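Local structure of malonyl CoA-acyl carrier protein transacylase (Staphylococcus aureus, 3IM9) at residues L98-S103 with F232-N237; V105-L110 with R228-P233; F92-S97 with E268-Q273; A165-P170 with P260-N265. The protein catalyses the transfer of the malonyl group from malonyl-CoA to holo-acyl carrier protein, feeding fatty acid biosynthesis. One frame throughout, in Å; residues are numbered along the deposited sequence.

Contacts 1 and 2 both use helix 99-106 and share Phe232 and Pro233. Contact 1 is fully buried and rests on a carboxylate. Contact 2, at the far end of the same helix, is partly buried and combines backbone bonds with a salt bridge. Contacts 3 and 4 are partly buried too. Contact 3 is apolar. It sets strand 92-95, just before helix 99-106, against helix 263-272. Contact 4 holds the start of that helix and is a short parallel strand pairing. Strand 92-95 also ties contacts 1 and 3 together: Val235 N lies 2.8 Å from Thr93 O. Contacts 2 and 4 do not touch, their nearest atoms being about 12 Å apart.

Contact 1: residues L98-S103 with F232-N237; sequences LGEYSS and FPVVQN. With CA (calcium ion), chain B.
Glu100 lies in the first turn of helix 99-106, right after the probable nucleophile elbow, whose GxSxG pattern is Gly95, Ser97 and Gly99. Its carboxylate joins this turn to Gln236 and Asn237, at the end of the 232-237 segment. CG stands anti to the backbone N (chi1 -171°) and the chain beyond it is extended, which carries the carboxylate up to that backbone. OE1 accepts the backbone N-H of Asn237, with OE1 2.7 Å from N. The donor comes on the syn side, 19° out of the carboxylate plane. OE2 takes the side-chain amide of Gln236, with NE2 2.9 Å from OE2. The two side chains cross at about a right angle. The other end of the Gln236 amide, OE1, is hydrogen-bonded to Asn252. A water lies 2.9 Å from Glu100 OE1 and 2.7 Å from Val235 O.

One turn on, at Ser103, the contact is apolar. Val234 CG1 meets Ser103 CB at 4.0 Å, while Ser103 OG bonds to Thr93. On another side of the helix, Tyr101 OH binds the calcium ion at 2.7 Å. Met253 and Gln256 also bind it.

Each carboxylate oxygen is thus met by an N-H. These donors would probably favour a charged Glu100 despite its burial. They fix its rotation and anchor the backbone at Asn237, whose side chain lies about 4 Å from that of Ser97, the active-site serine by similarity.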
loop_
_atom_site.group_PDB
_atom_site.type_symbol
_atom_site.label_atom_id
_atom_site.label_comp_id
_atom_site.label_asym_id
_atom_site.label_seq_id
_atom_site.Cartn_x
_atom_site.Cartn_y
_atom_site.Cartn_z
ATOM N N LEU A 98 1.275 2.878 -0.568
ATOM C CA LEU A 98 0.224 3.892 -0.719
ATOM C C LEU A 98 -0.965 3.571 0.236
ATOM O O LEU A 98 -1.612 4.486 0.783
ATOM C CB LEU A 98 -0.190 3.887 -2.209
ATOM C CG LEU A 98 -1.348 4.854 -2.577
ATOM C CD1 LEU A 98 -2.776 4.290 -2.216
ATOM C CD2 LEU A 98 -1.120 6.287 -2.057
ATOM N N GLY A 99 -1.333 2.306 0.301
ATOM C CA GLY A 99 -2.485 1.910 1.100
ATOM C C GLY A 99 -2.460 2.409 2.543
ATOM O O GLY A 99 -3.521 2.527 3.157
ATOM N N GLU A 100 -1.244 2.663 3.086
ATOM C CA GLU A 100 -1.187 3.153 4.460
ATOM C C GLU A 100 -1.894 4.493 4.540
ATOM O O GLU A 100 -2.427 4.817 5.615
ATOM C CB GLU A 100 0.293 3.250 4.882
ATOM C CG GLU A 100 0.482 3.555 6.429
ATOM C CD GLU A 100 1.769 3.018 6.933
ATOM O OE1 GLU A 100 2.136 1.880 6.574
ATOM O OE2 GLU A 100 2.406 3.756 7.729
ATOM N N TYR A 101 -1.877 5.287 3.465
ATOM C CA TYR A 101 -2.607 6.600 3.465
ATOM C C TYR A 101 -4.097 6.364 3.536
ATOM O O TYR A 101 -4.823 7.180 4.146
ATOM C CB TYR A 101 -2.154 7.452 2.313
ATOM C CG TYR A 101 -0.756 7.922 2.517
ATOM C CD1 TYR A 101 0.360 7.191 2.045
ATOM C CD2 TYR A 101 -0.522 9.141 3.180
ATOM C CE1 TYR A 101 1.693 7.604 2.261
ATOM C CE2 TYR A 101 0.794 9.571 3.431
ATOM C CZ TYR A 101 1.859 8.805 2.976
ATOM O OH TYR A 101 3.138 9.275 3.253
ATOM N N SER A 102 -4.630 5.340 2.893
ATOM C CA SER A 102 -6.020 5.029 3.037
ATOM C C SER A 102 -6.311 4.670 4.496
ATOM O O SER A 102 -7.372 5.025 4.998
ATOM C CB SER A 102 -6.344 3.855 2.121
ATOM O OG SER A 102 -6.123 4.277 0.756
ATOM N N SER A 103 -5.388 3.973 5.146
ATOM C CA SER A 103 -5.572 3.675 6.603
ATOM C C SER A 103 -5.622 5.004 7.370
ATOM O O SER A 103 -6.392 5.087 8.381
ATOM C CB SER A 103 -4.395 2.793 7.074
ATOM O OG SER A 103 -4.515 1.478 6.640
ATOM N N PHE A 232 -8.069 4.505 15.905
ATOM C CA PHE A 232 -7.800 3.094 16.228
ATOM C C PHE A 232 -6.388 2.891 15.592
ATOM O O PHE A 232 -6.015 3.706 14.715
ATOM C CB PHE A 232 -8.886 2.111 15.691
ATOM C CG PHE A 232 -9.332 2.415 14.272
ATOM C CD1 PHE A 232 -10.428 3.271 14.034
ATOM C CD2 PHE A 232 -8.641 1.887 13.137
ATOM C CE1 PHE A 232 -10.853 3.586 12.758
ATOM C CE2 PHE A 232 -9.072 2.243 11.832
ATOM C CZ PHE A 232 -10.105 3.102 11.602
ATOM N N PRO A 233 -5.642 1.872 16.070
ATOM C CA PRO A 233 -4.214 1.767 15.647
ATOM C C PRO A 233 -4.056 1.452 14.130
ATOM O O PRO A 233 -4.744 0.617 13.563
ATOM C CB PRO A 233 -3.668 0.591 16.443
ATOM C CG PRO A 233 -4.646 0.461 17.752
ATOM C CD PRO A 233 -5.984 0.917 17.144
ATOM N N VAL A 234 -3.067 2.144 13.578
ATOM C CA VAL A 234 -2.627 1.958 12.162
ATOM C C VAL A 234 -1.354 1.111 12.320
ATOM O O VAL A 234 -0.358 1.588 12.969
ATOM C CB VAL A 234 -2.331 3.271 11.528
ATOM C CG1 VAL A 234 -1.799 3.017 10.084
ATOM C CG2 VAL A 234 -3.550 4.222 11.520
ATOM N N VAL A 235 -1.325 -0.098 11.767
ATOM C CA VAL A 235 -0.108 -0.932 11.832
ATOM C C VAL A 235 0.782 -0.451 10.696
ATOM O O VAL A 235 0.450 -0.649 9.534
ATOM C CB VAL A 235 -0.412 -2.392 11.750
ATOM C CG1 VAL A 235 0.880 -3.252 11.908
ATOM C CG2 VAL A 235 -1.357 -2.741 12.939
ATOM N N GLN A 236 1.879 0.221 11.017
ATOM C CA GLN A 236 2.679 0.921 10.008
ATOM C C GLN A 236 3.653 -0.005 9.302
ATOM O O GLN A 236 4.205 -0.976 9.882
ATOM C CB GLN A 236 3.404 2.142 10.580
ATOM C CG GLN A 236 2.340 3.120 11.072
ATOM C CD GLN A 236 2.919 4.545 11.205
ATOM O OE1 GLN A 236 3.449 4.925 12.286
ATOM N NE2 GLN A 236 2.833 5.340 10.154
ATOM N N ASN A 237 3.867 0.288 7.993
ATOM C CA ASN A 237 4.729 -0.541 7.188
ATOM C C ASN A 237 6.182 -0.579 7.675
ATOM O O ASN A 237 6.866 -1.578 7.438
ATOM C CB ASN A 237 4.743 0.010 5.732
ATOM C CG ASN A 237 3.498 -0.268 4.935
ATOM O OD1 ASN A 237 2.574 -1.055 5.311
ATOM N ND2 ASN A 237 3.454 0.411 3.819
HETATM CA CA CA B . 5.149 7.578 2.709
HETATM O O HOH W 1 -0.272 0.356 7.124
#

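Contact 2: residues V105-L110 with R228-P233; sequences VAADVL and RDAKFP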
loop_
_atom_site.group_PDB
_atom_site.type_symbol
_atom_site.label_atom_id
_atom_site.label_comp_id
_atom_site.label_asym_id
_atom_site.label_seq_id
_atom_site.Cartn_x
_atom_site.Cartn_y
_atom_site.Cartn_z
ATOM N N VAL A 105 -6.644 7.943 6.366
ATOM C CA VAL A 105 -7.969 8.579 6.199
ATOM C C VAL A 105 -8.978 7.782 7.031
ATOM O O VAL A 105 -9.840 8.410 7.722
ATOM C CB VAL A 105 -8.331 8.515 4.681
ATOM C CG1 VAL A 105 -9.815 8.918 4.421
ATOM C CG2 VAL A 105 -7.411 9.457 3.904
ATOM N N ALA A 106 -8.937 6.449 7.023
ATOM C CA ALA A 106 -9.914 5.593 7.726
ATOM C C ALA A 106 -9.883 5.912 9.267
ATOM O O ALA A 106 -10.962 5.967 9.932
ATOM C CB ALA A 106 -9.624 4.093 7.500
ATOM N N ALA A 107 -8.675 6.162 9.781
ATOM C CA ALA A 107 -8.454 6.346 11.249
ATOM C C ALA A 107 -8.499 7.834 11.575
ATOM O O ALA A 107 -8.210 8.186 12.742
ATOM C CB ALA A 107 -7.076 5.766 11.606
ATOM N N ASP A 108 -8.854 8.706 10.645
ATOM C CA ASP A 108 -8.964 10.145 10.897
ATOM C C ASP A 108 -7.678 10.815 11.317
ATOM O O ASP A 108 -7.673 11.944 11.861
ATOM C CB ASP A 108 -10.060 10.366 11.984
ATOM C CG ASP A 108 -11.465 10.285 11.368
ATOM O OD1 ASP A 108 -11.565 10.356 10.079
ATOM O OD2 ASP A 108 -12.463 10.084 12.128
ATOM N N VAL A 109 -6.551 10.193 10.937
ATOM C CA VAL A 109 -5.274 10.918 10.987
ATOM C C VAL A 109 -5.225 12.077 10.037
ATOM O O VAL A 109 -4.634 13.116 10.289
ATOM C CB VAL A 109 -4.099 9.896 10.769
ATOM C CG1 VAL A 109 -2.816 10.684 10.663
ATOM C CG2 VAL A 109 -4.098 8.837 11.841
ATOM N N LEU A 110 -5.718 11.854 8.824
ATOM C CA LEU A 110 -5.732 12.835 7.787
ATOM C C LEU A 110 -7.167 12.872 7.215
ATOM O O LEU A 110 -7.798 11.824 7.139
ATOM C CB LEU A 110 -4.828 12.463 6.597
ATOM C CG LEU A 110 -3.327 12.532 6.899
ATOM C CD1 LEU A 110 -2.603 11.931 5.616
ATOM C CD2 LEU A 110 -2.784 13.972 7.172
ATOM N N ARG A 228 -3.625 14.361 12.754
ATOM C CA ARG A 228 -4.271 14.034 14.012
ATOM C C ARG A 228 -3.931 12.723 14.554
ATOM O O ARG A 228 -3.508 11.809 13.818
ATOM C CB ARG A 228 -5.807 14.139 13.856
ATOM C CG ARG A 228 -6.242 15.568 13.542
ATOM C CD ARG A 228 -7.732 15.655 13.358
ATOM N NE ARG A 228 -8.165 14.870 12.199
ATOM C CZ ARG A 228 -8.072 15.248 10.913
ATOM N NH1 ARG A 228 -7.547 16.433 10.532
ATOM N NH2 ARG A 228 -8.541 14.438 9.989
ATOM N N ASP A 229 -4.185 12.491 15.838
ATOM C CA ASP A 229 -4.031 11.135 16.382
ATOM C C ASP A 229 -4.992 10.155 15.685
ATOM O O ASP A 229 -6.024 10.576 15.163
ATOM C CB ASP A 229 -4.272 11.129 17.892
ATOM C CG ASP A 229 -3.151 11.798 18.663
ATOM O OD1 ASP A 229 -2.008 11.810 18.161
ATOM O OD2 ASP A 229 -3.413 12.310 19.771
ATOM N N ALA A 230 -4.666 8.858 15.669
ATOM C CA ALA A 230 -5.540 7.875 15.003
ATOM C C ALA A 230 -6.657 7.470 15.991
ATOM O O ALA A 230 -6.350 7.213 17.203
ATOM C CB ALA A 230 -4.690 6.639 14.630
ATOM N N LYS A 231 -7.863 7.258 15.474
ATOM C CA LYS A 231 -8.954 6.773 16.300
ATOM C C LYS A 231 -8.893 5.285 16.626
ATOM O O LYS A 231 -9.533 4.806 17.592
ATOM C CB LYS A 231 -10.276 7.138 15.613
ATOM C CG LYS A 231 -10.707 8.611 15.733
ATOM C CD LYS A 231 -12.099 8.798 15.032
ATOM C CE LYS A 231 -12.755 10.197 15.164
ATOM N NZ LYS A 231 -11.738 11.221 15.263
ATOM N N PHE A 232 -8.069 4.505 15.905
ATOM C CA PHE A 232 -7.800 3.094 16.228
ATOM C C PHE A 232 -6.388 2.891 15.592
ATOM O O PHE A 232 -6.015 3.706 14.715
ATOM C CB PHE A 232 -8.886 2.111 15.691
ATOM C CG PHE A 232 -9.332 2.415 14.272
ATOM C CD1 PHE A 232 -10.428 3.271 14.034
ATOM C CD2 PHE A 232 -8.641 1.887 13.137
ATOM C CE1 PHE A 232 -10.853 3.586 12.758
ATOM C CE2 PHE A 232 -9.072 2.243 11.832
ATOM C CZ PHE A 232 -10.105 3.102 11.602
ATOM N N PRO A 233 -5.642 1.872 16.070
ATOM C CA PRO A 233 -4.214 1.767 15.647
ATOM C C PRO A 233 -4.056 1.452 14.130
ATOM O O PRO A 233 -4.744 0.617 13.563
ATOM C CB PRO A 233 -3.668 0.591 16.443
ATOM C CG PRO A 233 -4.646 0.461 17.752
ATOM C CD PRO A 233 -5.984 0.917 17.144
HETATM O O HOH W 2 -8.496 11.943 14.777
#
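Two backbone carbonyls just past the end of helix 99-106 are taken by backbone N-H groups of the 228-233 loop. Ala107 O accepts Lys231 N at 2.9 Å, and the bond is nearly straight, 167° at the hydrogen. Val109 O accepts Arg228 N at 2.9 Å.

Asp108 O, between them, has a different set of partners. A water donates to it at 3.0 Å and to Asp229 O as well. Arg228 NE also reaches Asp108 O, but the bond is weak, bent to 127°. The arginine chain turns at chi3 (-64°), and this folds its guanidinium back over the 105-110 segment, with Val109 O over one face. Arg228 O is buried here without a polar partner. Val109 lies against it, with a CA-H...O contact.

A salt bridge joins Asp108 and Lys231. Asp108 OD2 and Lys231 NZ are 3.4 Å apart, and the lysine methylenes run along the same oxygen. Asp229 OD1 is hydrogen-bonded to the backbone N of Lys246.

Apolar packing completes the contact. Ala107 CB sits over one face of the Phe232 ring in a CH-pi contact, 4.2 Å from the ring centroid and offset toward the rim. Ala230 CB touches Val109 CG2 at 3.6 Å.

This is structural packing away from the active site. It joins the C-terminal end of the helix that follows the probable nucleophile elbow to the irregular loop leading into strand 234-235.

Contact 3: residues F92-S97 with E268-Q273; sequences FTMGHS and EWLIDQ
Phe92 and Leu270 meet with each side chain turning its CG anti to its own carbonyl carbon. The two then slide past each other in opposite directions. Leu270 CD2 rests against the root of the phenyl group, 3.4 Å from Phe92 CB. Its other methyl, CD1, goes to Met94 and lies 3.8 Å from SD. Met94 has CG between its backbone N and carbonyl carbon (chi1 65°), and the chain is extended from there. Leu270 is therefore wedged between two residues of one strand, a methyl for each.

Trp269, the residue before Leu270, also reaches Phe92. The pair is an offset edge-to-face stack, with the tryptophan edge toward the phenyl face. The planes stand at 88°, and the centroids of the Trp269 six-membered ring and the Phe92 ring are 5.8 Å apart. The closest atoms are Trp269 CZ3 and Phe92 CE2, at 4.0 Å. Beyond them Gln273 CB touches Phe92 CZ.

Strand 92-95 is an outermost strand of the four-stranded parallel sheet. The 268-272 part of helix 263-272 packs on it, nearly antiparallel to the strand at 169°. The two short axes are 10.4 Å apart at closest. The strand leads straight to Ser97, the active-site serine by similarity, through what is probably the nucleophile elbow of this acyltransferase. Ser97 OG is hydrogen-bonded to His207.

Phe278, from strand 275-281 of the same sheet, touches both Met94 and Leu270. Val235 touches Met94, Trp269 and Leu270.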
loop_
_atom_site.group_PDB
_atom_site.type_symbol
_atom_site.label_atom_id
_atom_site.label_comp_id
_atom_site.label_asym_id
_atom_site.label_seq_id
_atom_site.Cartn_x
_atom_site.Cartn_y
_atom_site.Cartn_z
ATOM N N PHE A 92 -8.476 -2.237 13.965
ATOM C CA PHE A 92 -7.138 -1.805 13.526
ATOM C C PHE A 92 -7.237 -1.639 12.000
ATOM O O PHE A 92 -8.210 -2.028 11.335
ATOM C CB PHE A 92 -6.108 -2.955 13.697
ATOM C CG PHE A 92 -5.915 -3.413 15.169
ATOM C CD1 PHE A 92 -6.655 -4.509 15.581
ATOM C CD2 PHE A 92 -5.061 -2.737 16.025
ATOM C CE1 PHE A 92 -6.559 -4.967 16.934
ATOM C CE2 PHE A 92 -4.925 -3.202 17.361
ATOM C CZ PHE A 92 -5.694 -4.316 17.760
ATOM N N THR A 93 -6.148 -1.078 11.462
ATOM C CA THR A 93 -6.062 -0.968 9.988
ATOM C C THR A 93 -4.599 -1.027 9.607
ATOM O O THR A 93 -3.678 -0.745 10.398
ATOM C CB THR A 93 -6.702 0.369 9.543
ATOM O OG1 THR A 93 -6.675 0.441 8.105
ATOM C CG2 THR A 93 -6.018 1.576 10.075
ATOM N N MET A 94 -4.393 -1.376 8.327
ATOM C CA MET A 94 -3.053 -1.272 7.683
ATOM C C MET A 94 -3.261 -1.201 6.199
ATOM O O MET A 94 -4.329 -1.516 5.695
ATOM C CB MET A 94 -2.115 -2.479 8.014
ATOM C CG MET A 94 -2.601 -3.796 7.477
ATOM S SD MET A 94 -1.404 -5.102 7.586
ATOM C CE MET A 94 -2.499 -6.433 7.167
ATOM N N GLY A 95 -2.258 -0.699 5.506
ATOM C CA GLY A 95 -2.366 -0.652 3.997
ATOM C C GLY A 95 -0.978 -0.772 3.411
ATOM O O GLY A 95 0.034 -0.413 4.057
ATOM N N HIS A 96 -0.923 -1.227 2.157
ATOM C CA HIS A 96 0.398 -1.545 1.556
ATOM C C HIS A 96 0.968 -0.347 0.828
ATOM O O HIS A 96 0.421 0.041 -0.219
ATOM C CB HIS A 96 0.230 -2.735 0.623
ATOM C CG HIS A 96 1.526 -3.399 0.262
ATOM N ND1 HIS A 96 2.381 -2.843 -0.692
ATOM C CD2 HIS A 96 2.020 -4.617 0.578
ATOM C CE1 HIS A 96 3.440 -3.642 -0.831
ATOM N NE2 HIS A 96 3.226 -4.748 -0.106
ATOM N N SER A 97 1.995 0.275 1.433
ATOM C CA SER A 97 2.724 1.396 0.824
ATOM C C SER A 97 1.759 2.582 0.646
ATOM O O SER A 97 1.411 3.241 1.637
ATOM C CB SER A 97 3.460 1.005 -0.432
ATOM O OG SER A 97 4.223 2.112 -0.896
ATOM N N GLU A 268 1.140 -10.534 10.848
ATOM C CA GLU A 268 1.364 -11.433 12.026
ATOM C C GLU A 268 1.062 -10.678 13.322
ATOM O O GLU A 268 0.417 -11.252 14.246
ATOM C CB GLU A 268 2.757 -11.975 11.992
ATOM C CG GLU A 268 2.847 -12.999 10.823
ATOM C CD GLU A 268 4.192 -13.687 10.718
ATOM O OE1 GLU A 268 5.174 -13.064 11.167
ATOM O OE2 GLU A 268 4.174 -14.792 10.071
ATOM N N TRP A 269 1.398 -9.401 13.403
ATOM C CA TRP A 269 1.194 -8.618 14.630
ATOM C C TRP A 269 -0.287 -8.497 14.840
ATOM O O TRP A 269 -0.780 -8.623 15.972
ATOM C CB TRP A 269 1.839 -7.273 14.485
ATOM C CG TRP A 269 1.779 -6.458 15.759
ATOM C CD1 TRP A 269 2.757 -6.405 16.758
ATOM C CD2 TRP A 269 0.765 -5.513 16.143
ATOM N NE1 TRP A 269 2.396 -5.481 17.727
ATOM C CE2 TRP A 269 1.172 -4.935 17.396
ATOM C CE3 TRP A 269 -0.496 -5.136 15.576
ATOM C CZ2 TRP A 269 0.378 -3.968 18.059
ATOM C CZ3 TRP A 269 -1.263 -4.167 16.213
ATOM C CH2 TRP A 269 -0.818 -3.604 17.452
ATOM N N LEU A 270 -1.055 -8.338 13.760
ATOM C CA LEU A 270 -2.452 -8.137 13.918
ATOM C C LEU A 270 -3.093 -9.407 14.330
ATOM O O LEU A 270 -3.964 -9.387 15.255
ATOM C CB LEU A 270 -3.061 -7.696 12.530
ATOM C CG LEU A 270 -2.848 -6.201 12.392
ATOM C CD1 LEU A 270 -3.194 -5.784 10.907
ATOM C CD2 LEU A 270 -3.693 -5.362 13.330
ATOM N N ILE A 271 -2.658 -10.521 13.771
ATOM C CA ILE A 271 -3.238 -11.839 14.164
ATOM C C ILE A 271 -2.871 -12.129 15.655
ATOM O O ILE A 271 -3.762 -12.597 16.421
ATOM C CB ILE A 271 -2.716 -12.910 13.246
ATOM C CG1 ILE A 271 -3.265 -12.634 11.807
ATOM C CG2 ILE A 271 -3.167 -14.313 13.746
ATOM C CD1 ILE A 271 -2.700 -13.579 10.761
ATOM N N ASP A 272 -1.694 -11.746 16.076
ATOM C CA ASP A 272 -1.322 -11.920 17.470
ATOM C C ASP A 272 -2.110 -11.009 18.437
ATOM O O ASP A 272 -2.101 -11.254 19.617
ATOM C CB ASP A 272 0.150 -11.653 17.605
ATOM C CG ASP A 272 1.017 -12.738 17.003
ATOM O OD1 ASP A 272 0.550 -13.788 16.596
ATOM O OD2 ASP A 272 2.208 -12.472 16.942
ATOM N N GLN A 273 -2.793 -10.000 17.941
ATOM C CA GLN A 273 -3.682 -9.240 18.809
ATOM C C GLN A 273 -5.108 -9.734 18.782
ATOM O O GLN A 273 -6.038 -9.097 19.422
ATOM C CB GLN A 273 -3.765 -7.790 18.406
ATOM C CG GLN A 273 -2.441 -7.061 18.265
ATOM C CD GLN A 273 -1.338 -7.472 19.250
ATOM O OE1 GLN A 273 -0.194 -7.848 18.854
ATOM N NE2 GLN A 273 -1.640 -7.360 20.513
#

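Contact 4: residues A165-P170 with P260-N265; sequences ANINCP and PVQFIN
Val261 N gives the shortest bond of this contact, to Ala165 O at 2.6 Å. The angle at the hydrogen is 147°. Val261 then uses its own carbonyl: Ile167 N donates to Val261 O at 2.9 Å. These two bonds flank Asn166 and make a parallel bridge between Asn166 and Val261. Their side chains lie side by side and point the same way, with Asn166 ND2 3.6 Å from Val261 CG2.

The pairing changes character one residue on. Gln262 is the centre of an inverse gamma turn and holds the N-cap position of helix 263-272. Ile264 N, in the first turn of that helix, donates to Ile167 O at 3.1 Å. This donor is tilted 27° from the carbonyl plane.

Ile264 carries much of the apolar contact. CG1 stands anti to the carbonyl carbon (chi1 -67°), and the extended chain lays CD1 against the backbone at Cys169, 3.5 Å from its C. CD1 also meets Ile167 CG2 at 3.7 Å, the two isoleucines crossing at about a right angle. Asn168 O is buried with no polar partner. It lies at the edge of the Phe263 ring, near its plane and 3.3 Å from CD1.

The short, weakly bonded strand 261-262 is an outermost strand of the mixed sheet. It runs parallel to strand 162-169, which pairs with strand 172-176 on its other side. Val261 touches His207, an active-site residue by similarity. Leu290 of helix 286-294 packs on Asn168, Cys169 and Phe263.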
loop_
_atom_site.group_PDB
_atom_site.type_symbol
_atom_site.label_atom_id
_atom_site.label_comp_id
_atom_site.label_asym_id
_atom_site.label_seq_id
_atom_site.Cartn_x
_atom_site.Cartn_y
_atom_site.Cartn_z
ATOM N N ALA A 165 12.488 -4.978 -0.368
ATOM C CA ALA A 165 11.661 -3.784 -0.339
ATOM C C ALA A 165 10.247 -4.083 0.142
ATOM O O ALA A 165 9.784 -3.480 1.110
ATOM C CB ALA A 165 11.626 -3.130 -1.714
ATOM N N ASN A 166 9.552 -5.006 -0.522
ATOM C CA ASN A 166 8.196 -5.281 -0.114
ATOM C C ASN A 166 8.212 -6.727 0.332
ATOM O O ASN A 166 8.429 -7.646 -0.447
ATOM C CB ASN A 166 7.136 -5.087 -1.262
ATOM C CG ASN A 166 7.046 -3.734 -1.869
ATOM O OD1 ASN A 166 6.459 -3.630 -3.004
ATOM N ND2 ASN A 166 7.437 -2.719 -1.241
ATOM N N ILE A 167 8.011 -6.952 1.627
ATOM C CA ILE A 167 8.049 -8.275 2.238
ATOM C C ILE A 167 6.580 -8.740 2.342
ATOM O O ILE A 167 5.886 -8.379 3.251
ATOM C CB ILE A 167 8.666 -8.189 3.657
ATOM C CG1 ILE A 167 10.044 -7.455 3.643
ATOM C CG2 ILE A 167 8.846 -9.591 4.164
ATOM C CD1 ILE A 167 11.064 -7.921 2.721
ATOM N N ASN A 168 6.131 -9.396 1.302
ATOM C CA ASN A 168 4.680 -9.579 1.043
ATOM C C ASN A 168 4.074 -10.825 1.623
ATOM O O ASN A 168 3.042 -10.727 2.280
ATOM C CB ASN A 168 4.399 -9.460 -0.474
ATOM C CG ASN A 168 4.615 -8.032 -0.979
ATOM O OD1 ASN A 168 4.717 -7.090 -0.192
ATOM N ND2 ASN A 168 4.602 -7.877 -2.309
ATOM N N CYS A 169 4.627 -11.988 1.312
ATOM C CA CYS A 169 4.132 -13.255 1.895
ATOM C C CYS A 169 5.239 -14.262 1.700
ATOM O O CYS A 169 6.211 -14.009 1.004
ATOM C CB CYS A 169 2.821 -13.713 1.242
ATOM S SG CYS A 169 2.945 -14.196 -0.498
ATOM N N PRO A 170 5.170 -15.400 2.351
ATOM C CA PRO A 170 6.160 -16.448 2.061
ATOM C C PRO A 170 6.222 -16.719 0.597
ATOM O O PRO A 170 5.160 -16.968 -0.074
ATOM C CB PRO A 170 5.554 -17.669 2.791
ATOM C CG PRO A 170 4.875 -17.064 3.964
ATOM C CD PRO A 170 4.133 -15.837 3.326
ATOM N N PRO A 260 11.753 -0.913 3.900
ATOM C CA PRO A 260 10.957 -2.033 3.364
ATOM C C PRO A 260 9.537 -2.019 3.968
ATOM O O PRO A 260 9.347 -1.605 5.131
ATOM C CB PRO A 260 11.701 -3.309 3.800
ATOM C CG PRO A 260 12.911 -2.807 4.523
ATOM C CD PRO A 260 12.957 -1.346 4.635
ATOM N N VAL A 261 8.558 -2.460 3.167
ATOM C CA VAL A 261 7.171 -2.657 3.632
ATOM C C VAL A 261 7.080 -3.959 4.328
ATOM O O VAL A 261 7.232 -5.018 3.702
ATOM C CB VAL A 261 6.209 -2.581 2.415
ATOM C CG1 VAL A 261 4.774 -2.891 2.874
ATOM C CG2 VAL A 261 6.230 -1.158 1.794
ATOM N N GLN A 262 6.880 -3.894 5.644
ATOM C CA GLN A 262 6.828 -5.116 6.462
ATOM C C GLN A 262 5.471 -5.753 6.460
ATOM O O GLN A 262 4.793 -5.810 7.503
ATOM C CB GLN A 262 7.318 -4.786 7.897
ATOM C CG GLN A 262 8.732 -4.180 7.899
ATOM C CD GLN A 262 9.807 -5.221 7.650
ATOM O OE1 GLN A 262 9.575 -6.419 7.516
ATOM N NE2 GLN A 262 11.044 -4.718 7.483
ATOM N N PHE A 263 4.976 -6.206 5.302
ATOM C CA PHE A 263 3.598 -6.713 5.288
ATOM C C PHE A 263 3.407 -8.010 6.032
ATOM O O PHE A 263 2.376 -8.131 6.722
ATOM C CB PHE A 263 3.093 -6.814 3.822
ATOM C CG PHE A 263 1.583 -7.050 3.759
ATOM C CD1 PHE A 263 1.121 -8.334 3.546
ATOM C CD2 PHE A 263 0.729 -5.995 3.970
ATOM C CE1 PHE A 263 -0.280 -8.595 3.552
ATOM C CE2 PHE A 263 -0.697 -6.181 3.918
ATOM C CZ PHE A 263 -1.198 -7.505 3.709
ATOM N N ILE A 264 4.362 -8.933 5.921
ATOM C CA ILE A 264 4.221 -10.203 6.683
ATOM C C ILE A 264 4.192 -9.868 8.193
ATOM O O ILE A 264 3.263 -10.339 8.881
ATOM C CB ILE A 264 5.369 -11.173 6.367
ATOM C CG1 ILE A 264 5.222 -11.626 4.897
ATOM C CG2 ILE A 264 5.307 -12.433 7.257
ATOM C CD1 ILE A 264 6.465 -12.451 4.486
ATOM N N ASN A 265 5.147 -9.060 8.700
ATOM C CA ASN A 265 5.201 -8.898 10.163
ATOM C C ASN A 265 3.995 -8.125 10.640
ATOM O O ASN A 265 3.544 -8.325 11.780
ATOM C CB ASN A 265 6.474 -8.194 10.546
ATOM C CG ASN A 265 7.709 -9.060 10.432
ATOM O OD1 ASN A 265 8.819 -8.508 10.409
ATOM N ND2 ASN A 265 7.549 -10.333 10.309
#